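PDB 6WQY: cellulase from Bacteroides salanitronis, which is a broad-specificity GH5_4 endoglucanase, represented here by its catalytic domain, which probably hydrolyses internal beta-1,4 linkages in cellulose and related plant polysaccharides. Local coordinates for residues 156-161 / 208-213; 238-241 / 245-248. All blocks are in the same frame, centred on the assembly; numbering follows the deposited sequence. Where two conformers were deposited one is given.

Interaction 1 (156-161 / 208-213); sequences IANRFA and RATGGN
Two neighbouring outer helices of the TIM barrel, 139-159 and 191-209, meet near their C-terminal ends, where Thr210 packs against Ala157 and Asn158. Thr210 points its side chain into the gap. Its OG1 sits between the backbone N and the carbonyl carbon (chi1 68°), and both branches face Ala157, with Thr210 OG1 3.8 Å and Thr210 CG2 4.0 Å from Ala157 CB. The Asn158 side chain crosses that of Thr210 at a slant and sets its OD1 3.4 Å from Thr210 CB. The Thr210 hydroxyl is engaged with Val207 O, one helical turn back, and with Asn214 ND2; that same amide nitrogen also bonds to Ala157 O, tying the two helix ends together. On the outer side, a water donates to both Asn158 OD1 and Thr210 O.

Beyond the helices the two segments are joined through Ala161 O. Asn213 ND2 donates to it at 3.0 Å with an N-H...O angle of 163°; ND2 approaches in the plane of the Ala161 carbonyl, and Ala161 O in turn lies only 9° out of the Asn213 amide plane. Asn213 was modelled in two conformers, so this bond may be made only part of the time. A second water donates to Ala161 O at 2.9 Å and accepts from Asn213 N. A small apolar core is thus bordered by amides and water, as befits a surface contact joined partly through solvent.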
loop_
_atom_site.group_PDB
_atom_site.type_symbol
_atom_site.label_atom_id
_atom_site.label_comp_id
_atom_site.label_asym_id
_atom_site.label_seq_id
_atom_site.Cartn_x
_atom_site.Cartn_y
_atom_site.Cartn_z
ATOM N N ILE A 156 2.440 17.118 6.780
ATOM C CA ILE A 156 2.639 15.755 7.272
ATOM C C ILE A 156 4.115 15.514 7.551
ATOM O O ILE A 156 4.501 15.005 8.614
ATOM C CB ILE A 156 2.064 14.740 6.270
ATOM C CG1 ILE A 156 0.551 14.908 6.125
ATOM C CG2 ILE A 156 2.426 13.329 6.695
ATOM C CD1 ILE A 156 -0.007 14.259 4.853
ATOM N N ALA A 157 4.975 15.903 6.607
ATOM C CA ALA A 157 6.410 15.724 6.802
ATOM C C ALA A 157 6.894 16.480 8.028
ATOM O O ALA A 157 7.701 15.957 8.819
ATOM C CB ALA A 157 7.160 16.189 5.556
ATOM N N ASN A 158 6.431 17.713 8.223
ATOM C CA ASN A 158 6.875 18.481 9.383
ATOM C C ASN A 158 6.417 17.823 10.681
ATOM O O ASN A 158 7.136 17.836 11.683
ATOM C CB ASN A 158 6.389 19.924 9.278
ATOM C CG ASN A 158 7.234 20.760 8.327
ATOM O OD1 ASN A 158 8.400 20.475 8.091
ATOM N ND2 ASN A 158 6.636 21.819 7.794
ATOM N N ARG A 159 5.216 17.250 10.690
ATOM C CA ARG A 159 4.688 16.629 11.905
ATOM C C ARG A 159 5.483 15.396 12.305
ATOM O O ARG A 159 5.502 15.030 13.488
ATOM C CB ARG A 159 3.215 16.265 11.703
ATOM C CG ARG A 159 2.532 15.619 12.888
ATOM C CD ARG A 159 2.499 16.561 14.084
ATOM N NE ARG A 159 1.777 16.013 15.224
ATOM C CZ ARG A 159 2.269 15.087 16.045
ATOM N NH1 ARG A 159 3.488 14.612 15.852
ATOM N NH2 ARG A 159 1.551 14.647 17.059
ATOM N N PHE A 160 6.132 14.747 11.348
ATOM C CA PHE A 160 6.899 13.524 11.573
ATOM C C PHE A 160 8.393 13.739 11.366
ATOM O O PHE A 160 9.142 12.773 11.180
ATOM C CB PHE A 160 6.352 12.398 10.696
ATOM C CG PHE A 160 4.968 11.989 11.087
ATOM C CD1 PHE A 160 4.750 11.354 12.304
ATOM C CD2 PHE A 160 3.883 12.269 10.281
ATOM C CE1 PHE A 160 3.477 10.990 12.696
ATOM C CE2 PHE A 160 2.608 11.914 10.670
ATOM C CZ PHE A 160 2.399 11.283 11.876
ATOM N N ALA A 161 8.847 14.992 11.434
ATOM C CA ALA A 161 10.239 15.300 11.115
ATOM C C ALA A 161 11.208 14.607 12.059
ATOM O O ALA A 161 12.354 14.347 11.678
ATOM C CB ALA A 161 10.459 16.810 11.164
ATOM N N ARG A 208 11.261 16.505 0.652
ATOM C CA ARG A 208 12.687 16.771 0.800
ATOM C C ARG A 208 12.945 18.199 1.266
ATOM O O ARG A 208 13.898 18.438 2.009
ATOM C CB ARG A 208 13.438 16.501 -0.504
ATOM C CG ARG A 208 13.361 15.078 -1.015
ATOM C CD ARG A 208 13.772 14.038 0.004
ATOM N NE ARG A 208 13.823 12.712 -0.622
ATOM C CZ ARG A 208 13.601 11.566 0.006
ATOM N NH1 ARG A 208 13.275 11.551 1.287
ATOM N NH2 ARG A 208 13.679 10.421 -0.653
ATOM N N ALA A 209 12.110 19.155 0.849
ATOM C CA ALA A 209 12.329 20.550 1.201
ATOM C C ALA A 209 12.214 20.791 2.695
ATOM O O ALA A 209 12.753 21.787 3.194
ATOM C CB ALA A 209 11.330 21.438 0.468
ATOM N N THR A 210 11.543 19.903 3.431
ATOM C CA THR A 210 11.435 20.089 4.872
ATOM C C THR A 210 12.725 19.733 5.604
ATOM O O THR A 210 12.852 20.054 6.785
ATOM C CB THR A 210 10.258 19.303 5.465
ATOM O OG1 THR A 210 10.506 17.892 5.386
ATOM C CG2 THR A 210 8.949 19.660 4.778
ATOM N N GLY A 211 13.673 19.081 4.937
ATOM C CA GLY A 211 14.988 18.887 5.514
ATOM C C GLY A 211 15.026 17.825 6.598
ATOM O O GLY A 211 14.101 17.029 6.794
ATOM N N GLY A 212 16.161 17.794 7.288
ATOM C CA GLY A 212 16.329 16.895 8.412
ATOM C C GLY A 212 16.201 15.457 7.983
ATOM O O GLY A 212 16.645 15.058 6.891
ATOM N N ASN A 213 15.559 14.658 8.844
ATOM C CA ASN A 213 15.341 13.251 8.548
ATOM C C ASN A 213 14.556 13.067 7.259
ATOM O O ASN A 213 14.710 12.048 6.578
ATOM C CB ASN A 213 14.582 12.589 9.702
ATOM C CG ASN A 213 15.430 12.441 10.949
ATOM O OD1 ASN A 213 16.566 11.968 10.886
ATOM N ND2 ASN A 213 14.884 12.855 12.088
HETATM O O HOH W 1 10.980 22.284 7.580
HETATM O O HOH W 2 14.879 15.843 11.482
HETATM O O HOH W 3 12.930 15.743 9.189
#

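Interaction 2 (238-241 / 245-248); sequences PQDV and RLMV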
loop_
_atom_site.group_PDB
_atom_site.type_symbol
_atom_site.label_atom_id
_atom_site.label_comp_id
_atom_site.label_asym_id
_atom_site.label_seq_id
_atom_site.Cartn_x
_atom_site.Cartn_y
_atom_site.Cartn_z
ATOM N N PRO A 238 10.846 9.709 -10.039
ATOM C CA PRO A 238 11.152 11.123 -9.812
ATOM C C PRO A 238 12.636 11.341 -9.599
ATOM O O PRO A 238 13.360 10.442 -9.139
ATOM C CB PRO A 238 10.384 11.457 -8.528
ATOM C CG PRO A 238 9.246 10.484 -8.527
ATOM C CD PRO A 238 9.825 9.210 -9.093
ATOM N N GLN A 239 13.078 12.560 -9.903
ATOM C CA GLN A 239 14.396 13.013 -9.481
ATOM C C GLN A 239 14.410 13.211 -7.971
ATOM O O GLN A 239 13.401 13.562 -7.359
ATOM C CB GLN A 239 14.713 14.343 -10.152
ATOM C CG GLN A 239 14.709 14.288 -11.666
ATOM C CD GLN A 239 15.713 13.301 -12.214
ATOM O OE1 GLN A 239 16.920 13.443 -12.010
ATOM N NE2 GLN A 239 15.221 12.286 -12.913
ATOM N N ASP A 240 15.562 12.974 -7.358
ATOM C CA ASP A 240 15.689 13.059 -5.911
ATOM C C ASP A 240 17.057 13.621 -5.563
ATOM O O ASP A 240 17.977 13.628 -6.381
ATOM C CB ASP A 240 15.455 11.675 -5.284
ATOM C CG ASP A 240 14.982 11.730 -3.839
ATOM O OD1 ASP A 240 14.929 12.837 -3.244
ATOM O OD2 ASP A 240 14.667 10.640 -3.315
ATOM N N VAL A 241 17.157 14.139 -4.336
ATOM C CA VAL A 241 18.398 14.719 -3.828
ATOM C C VAL A 241 19.303 13.695 -3.155
ATOM O O VAL A 241 20.432 14.033 -2.768
ATOM C CB VAL A 241 18.096 15.833 -2.802
ATOM C CG1 VAL A 241 17.280 16.941 -3.450
ATOM C CG2 VAL A 241 17.354 15.267 -1.591
ATOM N N ARG A 245 16.160 6.072 -2.368
ATOM C CA ARG A 245 15.166 6.314 -1.333
ATOM C C ARG A 245 13.766 6.465 -1.904
ATOM O O ARG A 245 12.868 6.922 -1.182
ATOM C CB ARG A 245 15.524 7.524 -0.468
ATOM C CG ARG A 245 16.773 7.337 0.391
ATOM C CD ARG A 245 16.564 6.305 1.480
ATOM N NE ARG A 245 17.762 6.102 2.283
ATOM C CZ ARG A 245 18.749 5.274 1.956
ATOM N NH1 ARG A 245 18.693 4.561 0.828
ATOM N NH2 ARG A 245 19.804 5.150 2.748
ATOM N N LEU A 246 13.547 6.085 -3.161
ATOM C CA LEU A 246 12.227 6.073 -3.770
ATOM C C LEU A 246 11.882 4.649 -4.170
ATOM O O LEU A 246 12.660 3.985 -4.864
ATOM C CB LEU A 246 12.151 6.969 -5.002
ATOM C CG LEU A 246 12.466 8.437 -4.768
ATOM C CD1 LEU A 246 12.315 9.197 -6.080
ATOM C CD2 LEU A 246 11.620 9.063 -3.678
ATOM N N MET A 247 10.703 4.190 -3.745
ATOM C CA MET A 247 10.246 2.826 -3.991
ATOM C C MET A 247 8.963 2.865 -4.810
ATOM O O MET A 247 8.052 3.637 -4.490
ATOM C CB MET A 247 9.981 2.083 -2.666
ATOM C CG MET A 247 11.090 2.222 -1.630
ATOM S SD MET A 247 10.839 1.266 -0.141
ATOM C CE MET A 247 9.402 2.080 0.542
ATOM N N VAL A 248 8.893 2.050 -5.855
ATOM C CA VAL A 248 7.702 1.984 -6.702
ATOM C C VAL A 248 6.643 1.140 -6.010
ATOM O O VAL A 248 6.882 -0.020 -5.663
ATOM C CB VAL A 248 8.044 1.387 -8.068
ATOM C CG1 VAL A 248 6.837 1.401 -8.990
ATOM C CG2 VAL A 248 9.219 2.131 -8.708
HETATM O O HOH W 4 16.123 8.493 -4.026
#
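Leu246, at the start of barrel strand 246-251, reaches outward to the loop residues Pro238 and Asp240, and its branches divide the contact between them. The apolar part is close-packed. Leu246 CD1 lies against the proline ring, 3.9 Å from Pro238 CB and equally far from Pro238 CD, while Pro238 O stands 3.5 Å from the same methyl. The carboxylate also packs on the isobutyl group: Asp240 OD2 lies 3.4 Å from Leu246 CG, beside CD2.

The other side is polar and watered. With CG roughly anti to the backbone N (chi1 -155°), Asp240 extends its carboxylate across the gap toward the strand. A water donates to Asp240 OD2 at 2.7 Å and accepts from Arg245 N, so the acid reaches the backbone N of Arg245 through this water. The same OD2 forms a salt bridge with Arg208, and OD1 takes a bent bond from Val241 N, 35° out of the carboxylate plane, which helps fix the rotation of the group. With a leucine in place of Asp240, the guanidinium of Arg208 would probably lose its charged mate and the bridging water its acceptor.

Arg245 leads its own side chain away, to a salt bridge with Glu22. Helix 191-209 backs the contact, placing Gln201 against Pro238 and Val204 against both Asp240 and Leu246, while the strand itself runs between strands 219-222 and 305-310 of the barrel.

Interaction 1 closes before interaction 2 opens along the chain, and their centres lie 16 Å apart in the same family 5 TIM barrel. Helix 191-209 is the element they share: its last turn and the residues that follow make up 208-213 of interaction 1, and its flank backs 238-241 and 245-248 of interaction 2. The two join at the Arg208-Asp240 pair, where Arg208 NH2 also packs on Arg245 CB at 3.4 Å and on Leu246 CD2 at 3.9 Å. One helix is therefore joined at its end to helix 139-159 and, through a charged pair, to the loop leading into strand 246-251, linking successive parts of the barrel wall.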